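Local structure of glycosyl hydrolase, family 31/fibronectin type III domain protein (Clostridium perfringens, 4LKS) at residues T67-Y81 with N129-F143. The protein binds galactose through a family 32 carbohydrate-binding module, which probably helps bring the glycoside hydrolase it belongs to onto galactose-bearing glycans. Residues are numbered along the deposited sequence; the frame is centred on the assembly and turned at random.
Sequences TIKLDKAYDLNQIDY and NPIRFNTINAQYLRF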
loop_
_atom_site.group_PDB
_atom_site.type_symbol
_atom_site.label_atom_id
_atom_site.label_comp_id
_atom_site.label_asym_id
_atom_site.label_seq_id
_atom_site.Cartn_x
_atom_site.Cartn_y
_atom_site.Cartn_z
ATOM N N THR A 67 6.198 3.910 4.082
ATOM C CA THR A 67 7.352 3.894 3.187
ATOM C C THR A 67 8.023 2.529 3.212
ATOM O O THR A 67 8.380 2.017 4.284
ATOM C CB THR A 67 8.394 4.948 3.562
ATOM O OG1 THR A 67 7.804 6.250 3.483
ATOM C CG2 THR A 67 9.595 4.866 2.610
ATOM N N ILE A 68 8.158 1.940 2.026
ATOM C CA ILE A 68 8.834 0.663 1.832
ATOM C C ILE A 68 10.204 0.893 1.207
ATOM O O ILE A 68 10.336 1.598 0.187
ATOM C CB ILE A 68 8.029 -0.260 0.897
ATOM C CG1 ILE A 68 6.566 -0.382 1.359
ATOM C CG2 ILE A 68 8.722 -1.636 0.754
ATOM C CD1 ILE A 68 6.353 -0.752 2.838
ATOM N N LYS A 69 11.224 0.305 1.829
ATOM C CA LYS A 69 12.583 0.315 1.309
ATOM C C LYS A 69 12.864 -1.030 0.659
ATOM O O LYS A 69 12.563 -2.068 1.244
ATOM C CB LYS A 69 13.571 0.530 2.463
ATOM C CG LYS A 69 15.031 0.469 2.048
ATOM C CD LYS A 69 15.934 0.524 3.273
ATOM C CE LYS A 69 17.382 0.365 2.876
ATOM N NZ LYS A 69 18.284 0.537 4.057
ATOM N N LEU A 70 13.441 -1.012 -0.541
ATOM C CA LEU A 70 13.811 -2.240 -1.252
ATOM C C LEU A 70 15.299 -2.503 -1.010
ATOM O O LEU A 70 16.038 -1.591 -0.621
ATOM C CB LEU A 70 13.483 -2.116 -2.749
ATOM C CG LEU A 70 11.973 -1.960 -3.000
ATOM C CD1 LEU A 70 11.592 -0.507 -3.150
ATOM C CD2 LEU A 70 11.528 -2.755 -4.225
ATOM N N ASP A 71 15.737 -3.740 -1.216
ATOM C CA ASP A 71 17.112 -4.089 -0.840
ATOM C C ASP A 71 18.157 -3.392 -1.717
ATOM O O ASP A 71 19.311 -3.218 -1.308
ATOM C CB ASP A 71 17.316 -5.604 -0.846
ATOM C CG ASP A 71 17.281 -6.189 -2.235
ATOM O OD1 ASP A 71 16.266 -6.001 -2.939
ATOM O OD2 ASP A 71 18.270 -6.835 -2.630
ATOM N N LYS A 72 17.743 -2.993 -2.917
ATOM C CA LYS A 72 18.553 -2.200 -3.828
ATOM C C LYS A 72 17.555 -1.423 -4.670
ATOM O O LYS A 72 16.348 -1.602 -4.510
ATOM C CB LYS A 72 19.416 -3.105 -4.715
ATOM C CG LYS A 72 18.626 -4.136 -5.508
ATOM C CD LYS A 72 19.527 -4.949 -6.442
ATOM C CE LYS A 72 18.769 -6.132 -7.020
ATOM N NZ LYS A 72 19.191 -6.442 -8.412
ATOM N N ALA A 73 18.040 -0.553 -5.548
ATOM C CA ALA A 73 17.152 0.125 -6.487
ATOM C C ALA A 73 16.643 -0.855 -7.535
ATOM O O ALA A 73 17.399 -1.698 -8.037
ATOM C CB ALA A 73 17.862 1.295 -7.159
ATOM N N TYR A 74 15.360 -0.733 -7.865
ATOM C CA TYR A 74 14.748 -1.515 -8.932
ATOM C C TYR A 74 14.041 -0.600 -9.911
ATOM O O TYR A 74 13.500 0.445 -9.527
ATOM C CB TYR A 74 13.695 -2.481 -8.376
ATOM C CG TYR A 74 14.247 -3.627 -7.568
ATOM C CD1 TYR A 74 14.509 -3.479 -6.215
ATOM C CD2 TYR A 74 14.492 -4.863 -8.163
ATOM C CE1 TYR A 74 15.008 -4.533 -5.466
ATOM C CE2 TYR A 74 14.989 -5.920 -7.430
ATOM C CZ TYR A 74 15.245 -5.749 -6.083
ATOM O OH TYR A 74 15.740 -6.806 -5.345
ATOM N N ASP A 75 13.989 -1.014 -11.170
ATOM C CA ASP A 75 13.125 -0.367 -12.146
ATOM C C ASP A 75 11.718 -0.896 -11.903
ATOM O O ASP A 75 11.402 -2.029 -12.288
ATOM C CB ASP A 75 13.565 -0.697 -13.575
ATOM C CG ASP A 75 14.940 -0.139 -13.919
ATOM O OD1 ASP A 75 15.441 0.750 -13.201
ATOM O OD2 ASP A 75 15.509 -0.579 -14.942
ATOM N N LEU A 76 10.900 -0.097 -11.218
ATOM C CA LEU A 76 9.556 -0.526 -10.816
ATOM C C LEU A 76 8.494 -0.059 -11.791
ATOM O O LEU A 76 8.564 1.066 -12.285
ATOM C CB LEU A 76 9.196 0.058 -9.447
ATOM C CG LEU A 76 10.015 -0.359 -8.226
ATOM C CD1 LEU A 76 9.533 0.388 -6.993
ATOM C CD2 LEU A 76 9.905 -1.855 -7.991
ATOM N N ASN A 77 7.485 -0.894 -12.054
ATOM C CA ASN A 77 6.361 -0.387 -12.855
ATOM C C ASN A 77 4.972 -0.871 -12.452
ATOM O O ASN A 77 3.989 -0.628 -13.157
ATOM C CB ASN A 77 6.590 -0.585 -14.356
ATOM C CG ASN A 77 6.766 -2.032 -14.736
ATOM O OD1 ASN A 77 6.348 -2.931 -14.018
ATOM N ND2 ASN A 77 7.393 -2.265 -15.887
ATOM N N GLN A 78 4.883 -1.531 -11.304
ATOM C CA GLN A 78 3.586 -1.908 -10.773
ATOM C C GLN A 78 3.704 -2.209 -9.293
ATOM O O GLN A 78 4.741 -2.714 -8.843
ATOM C CB GLN A 78 3.036 -3.131 -11.524
ATOM C CG GLN A 78 1.629 -3.543 -11.123
ATOM C CD GLN A 78 1.124 -4.721 -11.920
ATOM O OE1 GLN A 78 1.323 -4.783 -13.133
ATOM N NE2 GLN A 78 0.443 -5.654 -11.249
ATOM N N ILE A 79 2.656 -1.902 -8.532
ATOM C CA ILE A 79 2.486 -2.513 -7.218
ATOM C C ILE A 79 1.078 -3.059 -7.146
ATOM O O ILE A 79 0.208 -2.567 -7.854
ATOM C CB ILE A 79 2.735 -1.549 -6.029
ATOM C CG1 ILE A 79 1.712 -0.413 -6.012
ATOM C CG2 ILE A 79 4.170 -1.019 -6.064
ATOM C CD1 ILE A 79 1.745 0.407 -4.728
ATOM N N ASP A 80 0.863 -4.095 -6.339
ATOM C CA ASP A 80 -0.491 -4.540 -6.003
ATOM C C ASP A 80 -0.807 -4.166 -4.571
ATOM O O ASP A 80 0.024 -4.343 -3.668
ATOM C CB ASP A 80 -0.663 -6.062 -6.119
ATOM C CG ASP A 80 -0.480 -6.594 -7.522
ATOM O OD1 ASP A 80 -0.540 -5.833 -8.510
ATOM O OD2 ASP A 80 -0.272 -7.826 -7.623
ATOM N N TYR A 81 -2.016 -3.674 -4.353
ATOM C CA TYR A 81 -2.507 -3.411 -3.011
ATOM C C TYR A 81 -3.476 -4.529 -2.617
ATOM O O TYR A 81 -4.454 -4.770 -3.317
ATOM C CB TYR A 81 -3.209 -2.046 -2.973
ATOM C CG TYR A 81 -3.995 -1.783 -1.704
ATOM C CD1 TYR A 81 -3.358 -1.352 -0.541
ATOM C CD2 TYR A 81 -5.370 -1.988 -1.661
ATOM C CE1 TYR A 81 -4.078 -1.107 0.626
ATOM C CE2 TYR A 81 -6.104 -1.744 -0.495
ATOM C CZ TYR A 81 -5.446 -1.310 0.640
ATOM O OH TYR A 81 -6.168 -1.077 1.783
ATOM N N ASN A 129 -5.250 -5.692 -5.884
ATOM C CA ASN A 129 -5.638 -4.581 -6.750
ATOM C C ASN A 129 -4.382 -4.019 -7.425
ATOM O O ASN A 129 -3.564 -3.379 -6.771
ATOM C CB ASN A 129 -6.291 -3.462 -5.914
ATOM C CG ASN A 129 -7.740 -3.745 -5.534
ATOM O OD1 ASN A 129 -8.660 -3.047 -6.001
ATOM N ND2 ASN A 129 -7.958 -4.736 -4.671
ATOM N N PRO A 130 -4.204 -4.267 -8.730
ATOM C CA PRO A 130 -2.991 -3.783 -9.394
ATOM C C PRO A 130 -3.010 -2.287 -9.676
ATOM O O PRO A 130 -4.045 -1.707 -10.009
ATOM C CB PRO A 130 -2.963 -4.570 -10.712
ATOM C CG PRO A 130 -4.384 -4.953 -10.945
ATOM C CD PRO A 130 -4.978 -5.181 -9.589
ATOM N N ILE A 131 -1.845 -1.681 -9.521
ATOM C CA ILE A 131 -1.611 -0.262 -9.782
ATOM C C ILE A 131 -0.361 -0.151 -10.647
ATOM O O ILE A 131 0.746 -0.418 -10.174
ATOM C CB ILE A 131 -1.401 0.515 -8.457
ATOM C CG1 ILE A 131 -2.650 0.420 -7.568
ATOM C CG2 ILE A 131 -1.042 1.974 -8.744
ATOM C CD1 ILE A 131 -2.438 0.914 -6.155
ATOM N N ARG A 132 -0.534 0.229 -11.915
ATOM C CA ARG A 132 0.602 0.350 -12.825
ATOM C C ARG A 132 1.086 1.787 -12.903
ATOM O O ARG A 132 0.343 2.734 -12.640
ATOM C CB ARG A 132 0.253 -0.172 -14.226
ATOM C CG ARG A 132 -0.738 0.689 -14.986
ATOM C CD ARG A 132 -1.199 0.018 -16.282
ATOM N NE ARG A 132 -0.166 0.011 -17.316
ATOM C CZ ARG A 132 -0.034 0.952 -18.249
ATOM N NH1 ARG A 132 -0.872 1.983 -18.282
ATOM N NH2 ARG A 132 0.933 0.861 -19.157
ATOM N N PHE A 133 2.352 1.939 -13.263
ATOM C CA PHE A 133 2.913 3.263 -13.492
ATOM C C PHE A 133 4.132 3.178 -14.400
ATOM O O PHE A 133 4.735 2.105 -14.554
ATOM C CB PHE A 133 3.237 3.960 -12.160
ATOM C CG PHE A 133 3.969 3.093 -11.170
ATOM C CD1 PHE A 133 5.353 2.995 -11.203
ATOM C CD2 PHE A 133 3.275 2.399 -10.187
ATOM C CE1 PHE A 133 6.039 2.209 -10.279
ATOM C CE2 PHE A 133 3.944 1.604 -9.264
ATOM C CZ PHE A 133 5.333 1.508 -9.309
ATOM N N ASN A 134 4.473 4.299 -15.023
ATOM C CA ASN A 134 5.606 4.335 -15.929
ATOM C C ASN A 134 6.874 3.986 -15.184
ATOM O O ASN A 134 7.111 4.472 -14.076
ATOM C CB ASN A 134 5.717 5.691 -16.621
ATOM C CG ASN A 134 4.628 5.894 -17.654
ATOM O OD1 ASN A 134 3.848 4.979 -17.934
ATOM N ND2 ASN A 134 4.569 7.092 -18.229
ATOM N N THR A 135 7.679 3.129 -15.801
ATOM C CA THR A 135 8.855 2.560 -15.150
ATOM C C THR A 135 9.758 3.613 -14.526
ATOM O O THR A 135 10.191 4.563 -15.200
ATOM C CB THR A 135 9.681 1.723 -16.137
ATOM O OG1 THR A 135 8.813 0.791 -16.790
ATOM C CG2 THR A 135 10.784 0.963 -15.398
ATOM N N ILE A 136 10.017 3.452 -13.234
ATOM C CA ILE A 136 10.850 4.395 -12.495
ATOM C C ILE A 136 11.790 3.636 -11.561
ATOM O O ILE A 136 11.390 2.710 -10.861
ATOM C CB ILE A 136 9.986 5.440 -11.739
ATOM C CG1 ILE A 136 10.864 6.473 -11.028
ATOM C CG2 ILE A 136 9.010 4.757 -10.771
ATOM C CD1 ILE A 136 10.102 7.750 -10.650
ATOM N N ASN A 137 13.064 4.007 -11.598
ATOM C CA ASN A 137 14.075 3.381 -10.764
ATOM C C ASN A 137 13.962 3.930 -9.346
ATOM O O ASN A 137 13.959 5.140 -9.143
ATOM C CB ASN A 137 15.453 3.667 -11.361
ATOM C CG ASN A 137 16.577 2.994 -10.601
ATOM O OD1 ASN A 137 17.315 3.643 -9.861
ATOM N ND2 ASN A 137 16.733 1.686 -10.803
ATOM N N ALA A 138 13.839 3.039 -8.362
ATOM C CA ALA A 138 13.538 3.458 -7.001
ATOM C C ALA A 138 14.027 2.446 -5.993
ATOM O O ALA A 138 13.951 1.230 -6.229
ATOM C CB ALA A 138 12.033 3.638 -6.839
ATOM N N GLN A 139 14.498 2.942 -4.851
ATOM C CA GLN A 139 14.782 2.065 -3.714
ATOM C C GLN A 139 13.783 2.302 -2.574
ATOM O O GLN A 139 13.720 1.541 -1.613
ATOM C CB GLN A 139 16.222 2.230 -3.214
ATOM C CG GLN A 139 16.565 1.227 -2.121
ATOM C CD GLN A 139 18.033 1.183 -1.758
ATOM O OE1 GLN A 139 18.818 2.041 -2.164
ATOM N NE2 GLN A 139 18.409 0.178 -0.975
ATOM N N TYR A 140 13.002 3.370 -2.682
ATOM C CA TYR A 140 11.973 3.655 -1.679
ATOM C C TYR A 140 10.678 3.997 -2.382
ATOM O O TYR A 140 10.676 4.710 -3.398
ATOM C CB TYR A 140 12.389 4.842 -0.791
ATOM C CG TYR A 140 13.721 4.652 -0.111
ATOM C CD1 TYR A 140 14.912 4.940 -0.783
ATOM C CD2 TYR A 140 13.790 4.193 1.194
ATOM C CE1 TYR A 140 16.138 4.760 -0.167
ATOM C CE2 TYR A 140 15.005 4.009 1.815
ATOM C CZ TYR A 140 16.173 4.296 1.130
ATOM O OH TYR A 140 17.382 4.107 1.761
ATOM N N LEU A 141 9.569 3.510 -1.836
ATOM C CA LEU A 141 8.257 3.871 -2.340
ATOM C C LEU A 141 7.392 4.279 -1.162
ATOM O O LEU A 141 7.266 3.534 -0.198
ATOM C CB LEU A 141 7.623 2.695 -3.114
ATOM C CG LEU A 141 6.268 2.983 -3.782
ATOM C CD1 LEU A 141 6.109 2.252 -5.132
ATOM C CD2 LEU A 141 5.098 2.658 -2.847
ATOM N N ARG A 142 6.810 5.466 -1.251
ATOM C CA ARG A 142 5.872 5.953 -0.253
ATOM C C ARG A 142 4.450 5.868 -0.802
ATOM O O ARG A 142 4.115 6.463 -1.832
ATOM C CB ARG A 142 6.223 7.381 0.170
ATOM C CG ARG A 142 5.307 7.933 1.264
ATOM C CD ARG A 142 5.935 9.104 2.009
ATOM N NE ARG A 142 6.112 10.287 1.162
ATOM C CZ ARG A 142 6.896 11.318 1.480
ATOM N NH1 ARG A 142 7.582 11.308 2.615
ATOM N NH2 ARG A 142 6.992 12.358 0.660
ATOM N N PHE A 143 3.630 5.096 -0.095
ATOM C CA PHE A 143 2.241 4.848 -0.466
ATOM C C PHE A 143 1.350 5.607 0.509
ATOM O O PHE A 143 1.390 5.356 1.717
ATOM C CB PHE A 143 1.961 3.340 -0.407
ATOM C CG PHE A 143 0.547 2.954 -0.779
ATOM C CD1 PHE A 143 0.169 2.828 -2.106
ATOM C CD2 PHE A 143 -0.400 2.707 0.205
ATOM C CE1 PHE A 143 -1.142 2.468 -2.448
ATOM C CE2 PHE A 143 -1.700 2.343 -0.133
ATOM C CZ PHE A 143 -2.065 2.217 -1.456
HETATM O O HOH W 1 17.483 3.717 4.497
HETATM O O HOH W 2 18.911 -0.272 -10.517
#
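F133 lays one ring face against the backbone of 67-81, with N77 C 3.8 Å above the ring centre and Q78 N toward its rim. With CG between its backbone N and carbonyl carbon (chi1 46°), the ring swings over the N77-Q78 peptide. I79 crosses this ring at about a right angle. I79 CG2 also meets L141 CD1 at 3.9 Å, and I79 CD1 reaches F143 CD1. The rings of Y81 and F143 are nearly parallel, 17° apart, but offset, with little of one ring over the other. At the corner, the extended Q139 side chain donates from NE2 to L70 O at 3.0 Å, with the acceptor in its amide plane. N137 ND2 donates a hydrogen bond to D75 OD1 at 2.9 Å, nearly along the C-O axis; carboxylate and amide planes stand 73° apart. K69 runs alongside Y140, and K69 CG lies 3.5 Å from Y140 CE2. A water bonded to Y140 OH also takes a weak hydrogen bond from K69 NZ. Antiparallel ladders join 67-70 to 140-143 and 73-81 to 129-138, the latter shifted by a beta bulge between L76 and Q78. Both segments thus turn between the sheets of the F5/8 type C beta-sandwich, with apolar groups packed between the sheets and the Q139 amide tying the corners together.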